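Local coordinates for protein pectate lyase (Cellvibrio cellulosa, PDB 1GXM) that cleaves polygalacturonate (pectate) by anti-beta-elimination, this chain being the catalytic module, of polysaccharide lyase family 10, from a longer protein, at residues L14-N19 / L226-Q231; G18-N23 / T320-F325; A22-N27 / L141-F146; N133-A138 / G216-G221. One frame throughout, in Å; residues are numbered along the deposited sequence. Where two conformers were deposited one is given.

Contact 1 (L14-N19 / L226-Q231); sequences LTLDGN and LMTQPQ
Leu-14 meets Met-227 and Gln-231 from CB through CG to CD1. Leu-14 CB lies 3.6 Å from Met-227 O. Leu-14 CG is 3.9 Å from Gln-231 CG. At the tip, Leu-14 CD1 is wedged between the two residues, 3.9 Å from Met-227 CB and 3.8 Å from Gln-231 CD, and the Leu-14 and Gln-231 side chains lie nearly perpendicular. The glutamine can offer its methylene and amide carbons because it is folded back at chi2 (-65°). Its NE2 then donates to both Leu-226 O and Gln-229 O, each in or close to its amide plane, while OE1 is hydrogen-bonded to Tyr-331 OH; three bonds thus fix the amide. Leu-16 CD2 rests on Thr-228 CG2, and the same methyl is met at 3.6 Å by Asn-19 ND2, whose protons go to Ala-224 O and to a water.

Leu-226 to Gln-229 form a type I turn facing the type II turn Leu-16 to Asn-19. No direct hydrogen bond joins the two loops. Instead, water 1 accepts from Leu-14 N (2.8 Å) and lies within donating distance of Met-227 O and Gln-229 O. Water 3 accepts from Asn-19 ND2 and donates to Thr-15 O and Met-227 O. The loops are therefore held by van der Waals contacts of mostly apolar side-chain atoms and by bridging waters, which satisfy backbone groups that do not pair directly.

Contact 2 (G18-N23 / T320-F325); sequences GNPAAN and TSIINF
Ser-321 and Ile-322, one after the other on helix 318-329, reach the ring of Pro-20 at the start of helix 20-28. Both contacts are loose: Pro-20 CG is 4.5 Å from Ser-321 OG and equally far from Ile-322 CD1. The isoleucine gets there with its terminal methyl, although its CB does not head for the other segment.

A helical turn later, Phe-325 carries most of the contact. With CG anti to the backbone N (chi1 -179°), its ring is extended to the Gly-18 to Asn-19 peptide, which lies over one face. Gly-18 O is 3.4 Å from Phe-325 CD1, and Asn-19 N is 3.6 Å from Phe-325 CE1. Asn-19 CA stands 3.9 Å from the Phe-325 ring centroid and 16° off the normal, a CH-pi contact. The Asn-19 amide is turned steeply to the ring, at 72°, and its OD1 N-caps helix 20-28, accepting from Ala-22 N at 3.2 Å and weakly from Ala-21 N.

The aromatic side chain thus packs on the backbone just ahead of a helix N-terminus. Helix 219-226 borders both partners, Ala-224 touching Pro-20 and Val-220 touching Ser-321 and Ile-322, while Trp-277 of strand 274-278 meets helix 318-329 through Thr-320 and Ile-323.

Contact 3 (A22-N27 / L141-F146); sequences ANWLNN and LTVLDF
Leu-25 lays its CD1 methyl over one face of the Phe-146 ring, a CH-pi contact 3.8 Å from CD1 to the centroid and 21° off the ring normal. The methyl is displaced toward the rim, so Leu-25 CD1 is closest to Phe-146 CG, at 3.6 Å. Chi1 of -171° swings the leucine branch away from its own backbone N and out to helix 136-148, and the two side chains run antiparallel alongside one another.

The remaining contacts are aliphatic or aromatic-aliphatic. Leu-25 CD1 also sits 3.8 Å from Val-143 CA and 4.1 Å from Thr-142 CG2, which places it in a niche between three residues of the facing helix. Val-143 CG2 meets the six-membered end of the Trp-24 indole at the edge, in its plane, 3.6 Å from Trp-24 CZ3. Ala-22 CB approaches Phe-146 CZ obliquely at 4.0 Å.

The hydroxyl of Thr-142 is used within its own helix, on Ala-138 O. Outside the pair, Trp-24 stacks with Tyr-139, and Arg-151 makes a cation-pi contact with Phe-146.

The axes of segments 22-27 and 141-146 approach to 10.2 Å, with a crossing angle of -74°. No hydrogen bond spans them, so this crossing of the two segments relies on the fit of apolar side chains.

Contact 4 (N133-A138 / G216-G221); sequences NDNGMA and GSESVG
Glu-218 turns its carboxylate to the backbone of Asp-134 and Asn-135, each oxygen taking one N-H. Asp-134 N donates to Glu-218 OE2 at 2.8 Å (N-H...O 154°), and Asn-135 N to Glu-218 OE1 at 3.1 Å. Both donors lie well above the carboxylate plane. The bend at chi2 (-60°) folds the glutamate so that Glu-218 CG passes 3.8 Å from Asn-133 CA.

The Asn-135 amide stands nearly perpendicular (82°) to that carboxylate, and the Asn-133 amide is obliquely tilted. These residues form the loop that enters helix 136-148: Asp-134 and Asn-135 both have positive phi, and Asn-135 occupies the N-cap position, though its side chain makes no capping bond. The facing segment leads into helix 219-226, so two helix entrances are tied together near the centre of the catalytic module, consistent with the (alpha/alpha) toroid of family 10 lyases.

Asn-135 OD1 instead points to two waters. Water 4 donates to it and to Glu-218 O; water 5 donates to Asn-135 OD1 at 2.6 Å and to Ser-217 O, and accepts from Gly-221 N. Deeper along the helices, Ala-138 CB rests 3.4 Å from Gly-221 O. Gly-221 has no side chain, which lets Asn-135 OD1 lie 3.8 Å from Gly-221 CA.

How the contacts relate
Contacts 1 and 3 are buried, whereas contacts 2 and 4 are partly buried; yet contact 4 lies nearest the chain's centre, about 3 Å from it, against about 15 Å for contact 1 (centre to centre). Helix 20-28 and the loop before it serve contacts 1, 2 and 3, while helix 136-148 takes part in contacts 3 and 4. Their chemistry differs: water and methyl groups in contact 1, a ring against a peptide in contact 2, purely apolar packing in contact 3, carboxylate-to-backbone bonds, probably charge-assisted, and bridging waters in contact 4. Neighbours touch directly, Met-227 CE lying 3.4 Å from Phe-325 CD2 between contacts 1 and 2; Gln-229 probably hydrogen-bonds Asp-145 between contacts 1 and 3.

Contact 1 (L14-N19 / L226-Q231)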
loop_
_atom_site.group_PDB
_atom_site.type_symbol
_atom_site.label_atom_id
_atom_site.label_comp_id
_atom_site.label_asym_id
_atom_site.label_seq_id
_atom_site.Cartn_x
_atom_site.Cartn_y
_atom_site.Cartn_z
ATOM N N LEU A 14 5.293 -18.462 -2.821
ATOM C CA LEU A 14 6.609 -17.843 -2.840
ATOM C C LEU A 14 7.077 -17.581 -1.430
ATOM O O LEU A 14 6.271 -17.398 -0.515
ATOM C CB LEU A 14 6.540 -16.509 -3.585
ATOM C CG LEU A 14 6.096 -16.617 -5.034
ATOM C CD1 LEU A 14 5.867 -15.231 -5.611
ATOM C CD2 LEU A 14 7.129 -17.394 -5.841
ATOM N N THR A 15 8.391 -17.526 -1.258
ATOM C CA THR A 15 8.955 -17.140 0.022
ATOM C C THR A 15 8.500 -15.743 0.425
ATOM O O THR A 15 8.299 -14.871 -0.417
ATOM C CB THR A 15 10.491 -17.215 -0.011
ATOM O OG1 THR A 15 11.008 -16.974 1.301
ATOM C CG2 THR A 15 11.101 -16.113 -0.883
ATOM N N LEU A 16 8.335 -15.550 1.720
ATOM C CA LEU A 16 8.065 -14.236 2.268
ATOM C C LEU A 16 9.364 -13.524 2.636
ATOM O O LEU A 16 9.350 -12.346 2.981
ATOM C CB LEU A 16 7.156 -14.347 3.487
ATOM C CG LEU A 16 5.734 -14.838 3.202
ATOM C CD1 LEU A 16 5.017 -15.126 4.524
ATOM C CD2 LEU A 16 4.933 -13.848 2.347
ATOM N N ASP A 17 10.480 -14.244 2.566
ATOM C CA ASP A 17 11.786 -13.658 2.838
ATOM C C ASP A 17 12.171 -12.670 1.741
ATOM O O ASP A 17 12.395 -13.058 0.601
ATOM C CB ASP A 17 12.858 -14.747 2.937
ATOM C CG ASP A 17 14.212 -14.196 3.377
ATOM O OD1 ASP A 17 14.229 -13.371 4.304
ATOM O OD2 ASP A 17 15.307 -14.527 2.858
ATOM N N GLY A 18 12.264 -11.399 2.114
ATOM C CA GLY A 18 12.523 -10.313 1.183
ATOM C C GLY A 18 11.281 -9.640 0.607
ATOM O O GLY A 18 11.377 -8.715 -0.174
ATOM N N ASN A 19 10.105 -10.120 0.978
ATOM C CA ASN A 19 8.884 -9.546 0.441
ATOM C C ASN A 19 8.620 -8.214 1.129
ATOM O O ASN A 19 8.516 -8.166 2.349
ATOM C CB ASN A 19 7.719 -10.499 0.644
ATOM C CG ASN A 19 6.418 -9.940 0.109
ATOM O OD1 ASN A 19 5.964 -8.886 0.537
ATOM N ND2 ASN A 19 5.804 -10.659 -0.820
ATOM N N LEU A 226 0.556 -9.343 -3.938
ATOM C CA LEU A 226 0.206 -10.458 -4.816
ATOM C C LEU A 226 1.151 -11.614 -4.660
ATOM O O LEU A 226 0.728 -12.762 -4.752
ATOM C CB LEU A 226 0.136 -10.033 -6.270
ATOM C CG LEU A 226 -1.055 -9.168 -6.644
ATOM C CD1 LEU A 226 -0.869 -8.759 -8.109
ATOM C CD2 LEU A 226 -2.396 -9.847 -6.438
ATOM N N MET A 227 2.414 -11.323 -4.401
ATOM C CA MET A 227 3.425 -12.332 -4.232
ATOM C C MET A 227 3.291 -13.099 -2.911
ATOM O O MET A 227 3.966 -14.110 -2.748
ATOM C CB MET A 227 4.808 -11.712 -4.390
ATOM C CG MET A 227 5.079 -11.347 -5.820
ATOM S SD MET A 227 6.546 -10.382 -6.081
ATOM C CE MET A 227 7.783 -11.633 -6.342
ATOM N N THR A 228 2.438 -12.644 -1.996
ATOM C CA THR A 228 2.144 -13.409 -0.787
ATOM C C THR A 228 1.042 -14.444 -1.050
ATOM O O THR A 228 0.809 -15.312 -0.216
ATOM C CB THR A 228 1.679 -12.532 0.402
ATOM O OG1 THR A 228 0.364 -12.006 0.133
ATOM C CG2 THR A 228 2.619 -11.327 0.687
ATOM N N GLN A 229 0.331 -14.310 -2.161
ATOM C CA GLN A 229 -0.835 -15.140 -2.445
ATOM C C GLN A 229 -0.463 -16.426 -3.148
ATOM O O GLN A 229 0.603 -16.527 -3.757
ATOM C CB GLN A 229 -1.834 -14.352 -3.291
ATOM C CG GLN A 229 -2.371 -13.155 -2.565
ATOM C CD GLN A 229 -3.030 -13.585 -1.258
ATOM O OE1 GLN A 229 -4.079 -14.221 -1.285
ATOM N NE2 GLN A 229 -2.394 -13.298 -0.131
ATOM N N PRO A 230 -1.334 -17.435 -3.039
ATOM C CA PRO A 230 -1.165 -18.614 -3.879
ATOM C C PRO A 230 -1.040 -18.173 -5.320
ATOM O O PRO A 230 -1.885 -17.426 -5.811
ATOM C CB PRO A 230 -2.463 -19.397 -3.649
ATOM C CG PRO A 230 -2.939 -18.990 -2.315
ATOM C CD PRO A 230 -2.528 -17.552 -2.185
ATOM N N GLN A 231 0.033 -18.609 -5.958
ATOM C CA GLN A 231 0.358 -18.175 -7.308
ATOM C C GLN A 231 -0.421 -18.977 -8.347
ATOM O O GLN A 231 0.110 -19.835 -9.016
ATOM C CB GLN A 231 1.855 -18.251 -7.559
ATOM C CG GLN A 231 2.666 -17.332 -6.668
ATOM C CD GLN A 231 2.382 -15.867 -6.936
ATOM O OE1 GLN A 231 2.715 -15.354 -8.007
ATOM N NE2 GLN A 231 1.765 -15.198 -5.972
HETATM O O HOH W 1 3.120 -16.716 -2.586
HETATM O O HOH W 2 3.851 -16.667 0.128
HETATM O O HOH W 3 6.295 -13.412 -1.378
#

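Contact 2 (G18-N23 / T320-F325)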
loop_
_atom_site.group_PDB
_atom_site.type_symbol
_atom_site.label_atom_id
_atom_site.label_comp_id
_atom_site.label_asym_id
_atom_site.label_seq_id
_atom_site.Cartn_x
_atom_site.Cartn_y
_atom_site.Cartn_z
ATOM N N GLY A 18 12.264 -11.399 2.114
ATOM C CA GLY A 18 12.523 -10.313 1.183
ATOM C C GLY A 18 11.281 -9.640 0.607
ATOM O O GLY A 18 11.377 -8.715 -0.174
ATOM N N ASN A 19 10.105 -10.120 0.978
ATOM C CA ASN A 19 8.884 -9.546 0.441
ATOM C C ASN A 19 8.620 -8.214 1.129
ATOM O O ASN A 19 8.516 -8.166 2.349
ATOM C CB ASN A 19 7.719 -10.499 0.644
ATOM C CG ASN A 19 6.418 -9.940 0.109
ATOM O OD1 ASN A 19 5.964 -8.886 0.537
ATOM N ND2 ASN A 19 5.804 -10.659 -0.820
ATOM N N PRO A 20 8.558 -7.124 0.377
ATOM C CA PRO A 20 8.414 -5.799 0.990
ATOM C C PRO A 20 7.219 -5.648 1.926
ATOM O O PRO A 20 7.290 -4.951 2.939
ATOM C CB PRO A 20 8.283 -4.870 -0.219
ATOM C CG PRO A 20 8.984 -5.564 -1.282
ATOM C CD PRO A 20 8.745 -7.015 -1.081
ATOM N N ALA A 21 6.095 -6.251 1.559
ATOM C CA ALA A 21 4.894 -6.168 2.381
ATOM C C ALA A 21 5.059 -6.939 3.691
ATOM O O ALA A 21 4.658 -6.481 4.748
ATOM C CB ALA A 21 3.709 -6.680 1.598
ATOM N N ALA A 22 5.655 -8.115 3.613
ATOM C CA ALA A 22 5.944 -8.898 4.794
ATOM C C ALA A 22 6.954 -8.165 5.683
ATOM O O ALA A 22 6.842 -8.181 6.914
ATOM C CB ALA A 22 6.508 -10.242 4.401
ATOM N N ASN A 23 7.939 -7.522 5.069
ATOM C CA ASN A 23 8.925 -6.766 5.830
ATOM C C ASN A 23 8.226 -5.617 6.561
ATOM O O ASN A 23 8.496 -5.335 7.735
ATOM C CB ASN A 23 10.005 -6.206 4.921
ATOM C CG ASN A 23 11.018 -7.241 4.467
ATOM O OD1 ASN A 23 11.779 -6.996 3.523
ATOM N ND2 ASN A 23 11.050 -8.375 5.127
ATOM N N THR A 320 13.700 -1.015 -7.651
ATOM C CA THR A 320 14.821 -1.850 -7.214
ATOM C C THR A 320 14.373 -2.983 -6.340
ATOM O O THR A 320 14.707 -4.141 -6.577
ATOM C CB THR A 320 15.854 -0.973 -6.518
ATOM O OG1 THR A 320 16.310 -0.023 -7.487
ATOM C CG2 THR A 320 17.086 -1.781 -6.073
ATOM N N SER A 321 13.595 -2.665 -5.332
ATOM C CA SER A 321 13.242 -3.657 -4.332
ATOM C C SER A 321 12.415 -4.797 -4.957
ATOM O O SER A 321 12.683 -5.977 -4.728
ATOM C CB SER A 321 12.503 -3.005 -3.173
ATOM O OG SER A 321 11.278 -2.486 -3.574
ATOM N N ILE A 322 11.419 -4.454 -5.754
ATOM C CA ILE A 322 10.557 -5.494 -6.294
ATOM C C ILE A 322 11.245 -6.280 -7.381
ATOM O O ILE A 322 11.016 -7.465 -7.518
ATOM C CB ILE A 322 9.188 -4.932 -6.773
ATOM C CG1 ILE A 322 8.142 -6.046 -6.807
ATOM C CG2 ILE A 322 9.290 -4.200 -8.087
ATOM C CD1 ILE A 322 7.756 -6.567 -5.444
ATOM N N ILE A 323 12.103 -5.628 -8.151
ATOM C CA ILE A 323 12.841 -6.312 -9.215
ATOM C C ILE A 323 13.806 -7.310 -8.610
ATOM O O ILE A 323 13.880 -8.456 -9.053
ATOM C CB ILE A 323 13.584 -5.293 -10.094
ATOM C CG1 ILE A 323 12.554 -4.538 -10.930
ATOM C CG2 ILE A 323 14.644 -5.980 -10.957
ATOM C CD1 ILE A 323 13.135 -3.365 -11.646
ATOM N N ASN A 324 14.506 -6.902 -7.567
ATOM C CA ASN A 324 15.476 -7.791 -6.949
ATOM C C ASN A 324 14.777 -8.952 -6.278
ATOM O O ASN A 324 15.256 -10.077 -6.318
ATOM C CB ASN A 324 16.368 -7.048 -5.960
ATOM C CG ASN A 324 17.373 -6.131 -6.656
ATOM O OD1 ASN A 324 17.936 -5.239 -6.027
ATOM N ND2 ASN A 324 17.555 -6.318 -7.956
ATOM N N PHE A 325 13.629 -8.690 -5.669
ATOM C CA PHE A 325 12.848 -9.752 -5.039
ATOM C C PHE A 325 12.312 -10.694 -6.098
ATOM O O PHE A 325 12.411 -11.919 -5.942
ATOM C CB PHE A 325 11.704 -9.174 -4.214
ATOM C CG PHE A 325 10.876 -10.211 -3.525
ATOM C CD1 PHE A 325 11.459 -11.101 -2.650
ATOM C CD2 PHE A 325 9.527 -10.302 -3.760
ATOM C CE1 PHE A 325 10.697 -12.064 -2.023
ATOM C CE2 PHE A 325 8.771 -11.247 -3.120
ATOM C CZ PHE A 325 9.358 -12.132 -2.266
#

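Contact 3 (A22-N27 / L141-F146)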
loop_
_atom_site.group_PDB
_atom_site.type_symbol
_atom_site.label_atom_id
_atom_site.label_comp_id
_atom_site.label_asym_id
_atom_site.label_seq_id
_atom_site.Cartn_x
_atom_site.Cartn_y
_atom_site.Cartn_z
ATOM N N ALA A 22 5.655 -8.115 3.613
ATOM C CA ALA A 22 5.944 -8.898 4.794
ATOM C C ALA A 22 6.954 -8.165 5.683
ATOM O O ALA A 22 6.842 -8.181 6.914
ATOM C CB ALA A 22 6.508 -10.242 4.401
ATOM N N ASN A 23 7.939 -7.522 5.069
ATOM C CA ASN A 23 8.925 -6.766 5.830
ATOM C C ASN A 23 8.226 -5.617 6.561
ATOM O O ASN A 23 8.496 -5.335 7.735
ATOM C CB ASN A 23 10.005 -6.206 4.921
ATOM C CG ASN A 23 11.018 -7.241 4.467
ATOM O OD1 ASN A 23 11.779 -6.996 3.523
ATOM N ND2 ASN A 23 11.050 -8.375 5.127
ATOM N N TRP A 24 7.323 -4.934 5.873
ATOM C CA TRP A 24 6.580 -3.862 6.504
ATOM C C TRP A 24 5.813 -4.387 7.725
ATOM O O TRP A 24 5.810 -3.783 8.804
ATOM C CB TRP A 24 5.605 -3.184 5.513
ATOM C CG TRP A 24 4.661 -2.360 6.265
ATOM C CD1 TRP A 24 4.874 -1.100 6.728
ATOM C CD2 TRP A 24 3.407 -2.776 6.768
ATOM N NE1 TRP A 24 3.809 -0.704 7.488
ATOM C CE2 TRP A 24 2.892 -1.715 7.527
ATOM C CE3 TRP A 24 2.638 -3.947 6.646
ATOM C CZ2 TRP A 24 1.663 -1.788 8.169
ATOM C CZ3 TRP A 24 1.412 -4.005 7.285
ATOM C CH2 TRP A 24 0.953 -2.945 8.038
ATOM N N LEU A 25 5.140 -5.512 7.561
ATOM C CA LEU A 25 4.275 -6.024 8.619
ATOM C C LEU A 25 5.126 -6.428 9.821
ATOM O O LEU A 25 4.830 -6.113 10.969
ATOM C CB LEU A 25 3.480 -7.207 8.112
ATOM C CG LEU A 25 2.371 -7.717 9.036
ATOM C CD1 LEU A 25 1.238 -8.324 8.217
ATOM C CD2 LEU A 25 2.919 -8.744 10.039
ATOM N N ASN A 26 6.190 -7.148 9.554
ATOM C CA ASN A 26 7.013 -7.597 10.663
ATOM C C ASN A 26 7.629 -6.430 11.404
ATOM O O ASN A 26 7.729 -6.462 12.629
ATOM C CB ASN A 26 8.026 -8.636 10.196
ATOM C CG ASN A 26 7.365 -9.999 9.967
ATOM O OD1 ASN A 26 6.664 -10.524 10.851
ATOM N ND2 ASN A 26 7.544 -10.559 8.777
ATOM N N ASN A 27 8.006 -5.380 10.687
ATOM C CA ASN A 27 8.481 -4.159 11.335
ATOM C C ASN A 27 7.411 -3.503 12.192
ATOM O O ASN A 27 7.699 -2.978 13.271
ATOM C CB ASN A 27 8.904 -3.164 10.295
ATOM C CG ASN A 27 10.318 -3.412 9.810
ATOM O OD1 ASN A 27 10.697 -2.986 8.717
ATOM N ND2 ASN A 27 11.064 -4.221 10.557
ATOM N N LEU A 141 -4.497 -5.594 3.007
ATOM C CA LEU A 141 -4.755 -6.958 2.577
ATOM C C LEU A 141 -3.702 -7.900 3.102
ATOM O O LEU A 141 -3.990 -9.045 3.399
ATOM C CB LEU A 141 -4.863 -7.069 1.057
ATOM C CG LEU A 141 -6.049 -6.343 0.457
ATOM C CD1 LEU A 141 -5.971 -6.390 -1.032
ATOM C CD2 LEU A 141 -7.355 -6.952 0.931
ATOM N N THR A 142 -2.465 -7.436 3.189
ATOM C CA THR A 142 -1.379 -8.241 3.730
ATOM C C THR A 142 -1.663 -8.575 5.190
ATOM O O THR A 142 -1.501 -9.716 5.624
ATOM C CB THR A 142 -0.049 -7.506 3.597
ATOM O OG1 THR A 142 0.247 -7.315 2.205
ATOM C CG2 THR A 142 1.128 -8.337 4.137
ATOM N N VAL A 143 -2.102 -7.588 5.955
ATOM C CA VAL A 143 -2.453 -7.827 7.357
ATOM C C VAL A 143 -3.550 -8.885 7.427
ATOM O O VAL A 143 -3.461 -9.850 8.205
ATOM C CB VAL A 143 -2.912 -6.546 8.057
ATOM C CG1 VAL A 143 -3.441 -6.873 9.436
ATOM C CG2 VAL A 143 -1.779 -5.548 8.152
ATOM N N LEU A 144 -4.601 -8.694 6.648
ATOM C CA LEU A 144 -5.718 -9.646 6.668
ATOM C C LEU A 144 -5.261 -11.030 6.235
ATOM O O LEU A 144 -5.721 -12.026 6.764
ATOM C CB LEU A 144 -6.879 -9.153 5.810
ATOM C CG LEU A 144 -7.569 -7.909 6.364
ATOM C CD1 LEU A 144 -8.551 -7.409 5.332
ATOM C CD2 LEU A 144 -8.255 -8.190 7.685
ATOM N N ASP A 145 -4.360 -11.091 5.268
ATOM C CA ASP A 145 -3.826 -12.370 4.816
ATOM C C ASP A 145 -2.985 -13.038 5.886
ATOM O O ASP A 145 -3.075 -14.235 6.072
ATOM C CB ASP A 145 -3.017 -12.199 3.556
ATOM C CG ASP A 145 -2.477 -13.491 3.058
ATOM O OD1 ASP A 145 -3.258 -14.317 2.516
ATOM O OD2 ASP A 145 -1.268 -13.747 3.169
ATOM N N PHE A 146 -2.167 -12.280 6.594
ATOM C CA PHE A 146 -1.414 -12.848 7.691
ATOM C C PHE A 146 -2.385 -13.363 8.763
ATOM O O PHE A 146 -2.199 -14.455 9.305
ATOM C CB PHE A 146 -0.439 -11.832 8.266
ATOM C CG PHE A 146 0.904 -11.834 7.591
ATOM C CD1 PHE A 146 1.009 -11.698 6.221
ATOM C CD2 PHE A 146 2.061 -11.972 8.333
ATOM C CE1 PHE A 146 2.235 -11.703 5.614
ATOM C CE2 PHE A 146 3.292 -11.955 7.729
ATOM C CZ PHE A 146 3.384 -11.840 6.360
#

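Contact 4 (N133-A138 / G216-G221)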
loop_
_atom_site.group_PDB
_atom_site.type_symbol
_atom_site.label_atom_id
_atom_site.label_comp_id
_atom_site.label_asym_id
_atom_site.label_seq_id
_atom_site.Cartn_x
_atom_site.Cartn_y
_atom_site.Cartn_z
ATOM N N ASN A 133 -2.547 4.176 -2.582
ATOM C CA ASN A 133 -1.720 5.219 -2.028
ATOM C C ASN A 133 -1.202 4.876 -0.661
ATOM O O ASN A 133 -1.931 4.388 0.187
ATOM C CB ASN A 133 -2.536 6.504 -1.930
ATOM C CG ASN A 133 -1.680 7.705 -1.718
ATOM O OD1 ASN A 133 -0.947 8.109 -2.613
ATOM N ND2 ASN A 133 -1.764 8.302 -0.548
ATOM N N ASP A 134 0.078 5.166 -0.452
ATOM C CA ASP A 134 0.761 4.897 0.810
ATOM C C ASP A 134 0.650 3.444 1.233
ATOM O O ASP A 134 0.583 3.117 2.407
ATOM C CB ASP A 134 0.217 5.794 1.914
ATOM C CG ASP A 134 1.317 6.195 2.881
ATOM O OD1 ASP A 134 1.003 6.813 3.907
ATOM O OD2 ASP A 134 2.524 5.923 2.692
ATOM N N ASN A 135 0.641 2.562 0.252
ATOM C CA ASN A 135 0.531 1.128 0.456
ATOM C C ASN A 135 -0.718 0.714 1.222
ATOM O O ASN A 135 -0.758 -0.365 1.779
ATOM C CB ASN A 135 1.790 0.594 1.150
ATOM C CG ASN A 135 2.995 0.720 0.300
ATOM O OD1 ASN A 135 2.955 0.420 -0.902
ATOM N ND2 ASN A 135 4.094 1.160 0.899
ATOM N N GLY A 136 -1.753 1.539 1.199
ATOM C CA GLY A 136 -2.894 1.299 2.060
ATOM C C GLY A 136 -3.599 -0.016 1.779
ATOM O O GLY A 136 -3.653 -0.913 2.609
ATOM N N MET A 137 -4.163 -0.140 0.589
ATOM C CA MET A 137 -4.915 -1.334 0.290
ATOM C C MET A 137 -4.026 -2.572 0.308
ATOM O O MET A 137 -4.410 -3.607 0.835
ATOM C CB MET A 137 -5.641 -1.208 -1.036
ATOM C CG MET A 137 -6.460 -2.418 -1.385
ATOM S SD MET A 137 -7.633 -2.069 -2.694
ATOM C CE MET A 137 -8.173 -3.710 -3.020
ATOM N N ALA A 138 -2.856 -2.492 -0.304
ATOM C CA ALA A 138 -2.007 -3.656 -0.396
ATOM C C ALA A 138 -1.574 -4.127 0.978
ATOM O O ALA A 138 -1.555 -5.322 1.246
ATOM C CB ALA A 138 -0.792 -3.384 -1.257
ATOM N N GLY A 216 4.396 4.453 -10.169
ATOM C CA GLY A 216 5.680 3.837 -9.941
ATOM C C GLY A 216 5.907 3.534 -8.478
ATOM O O GLY A 216 6.590 2.581 -8.148
ATOM N N SER A 217 5.351 4.355 -7.596
ATOM C CA SER A 217 5.563 4.212 -6.161
ATOM C C SER A 217 4.691 3.140 -5.540
ATOM O O SER A 217 5.163 2.341 -4.761
ATOM C CB SER A 217 5.294 5.542 -5.472
ATOM O OG SER A 217 4.068 6.080 -5.921
ATOM N N GLU A 218 3.416 3.114 -5.874
ATOM C CA GLU A 218 2.480 2.245 -5.155
ATOM C C GLU A 218 2.372 0.868 -5.753
ATOM O O GLU A 218 1.912 -0.051 -5.090
ATOM C CB GLU A 218 1.082 2.874 -5.058
ATOM C CG GLU A 218 1.070 4.284 -4.508
ATOM C CD GLU A 218 1.629 4.426 -3.109
ATOM O OE1 GLU A 218 1.898 3.428 -2.425
ATOM O OE2 GLU A 218 1.760 5.577 -2.687
ATOM N N SER A 219 2.792 0.707 -6.995
ATOM C CA SER A 219 2.623 -0.579 -7.638
ATOM C C SER A 219 3.557 -1.629 -7.057
ATOM O O SER A 219 3.265 -2.798 -7.141
ATOM C CB SER A 219 2.788 -0.445 -9.130
ATOM O OG SER A 219 1.700 0.271 -9.665
ATOM N N VAL A 220 4.644 -1.211 -6.414
ATOM C CA VAL A 220 5.568 -2.131 -5.750
ATOM C C VAL A 220 4.841 -2.933 -4.681
ATOM O O VAL A 220 4.883 -4.161 -4.652
ATOM C CB VAL A 220 6.715 -1.363 -5.092
ATOM C CG1 VAL A 220 7.610 -2.292 -4.284
ATOM C CG2 VAL A 220 7.509 -0.593 -6.140
ATOM N N GLY A 221 4.131 -2.232 -3.807
ATOM C CA GLY A 221 3.454 -2.887 -2.710
ATOM C C GLY A 221 2.336 -3.781 -3.184
ATOM O O GLY A 221 2.037 -4.796 -2.559
HETATM O O HOH W 4 1.060 -0.609 -2.572
HETATM O O HOH W 5 4.715 0.416 -2.874
#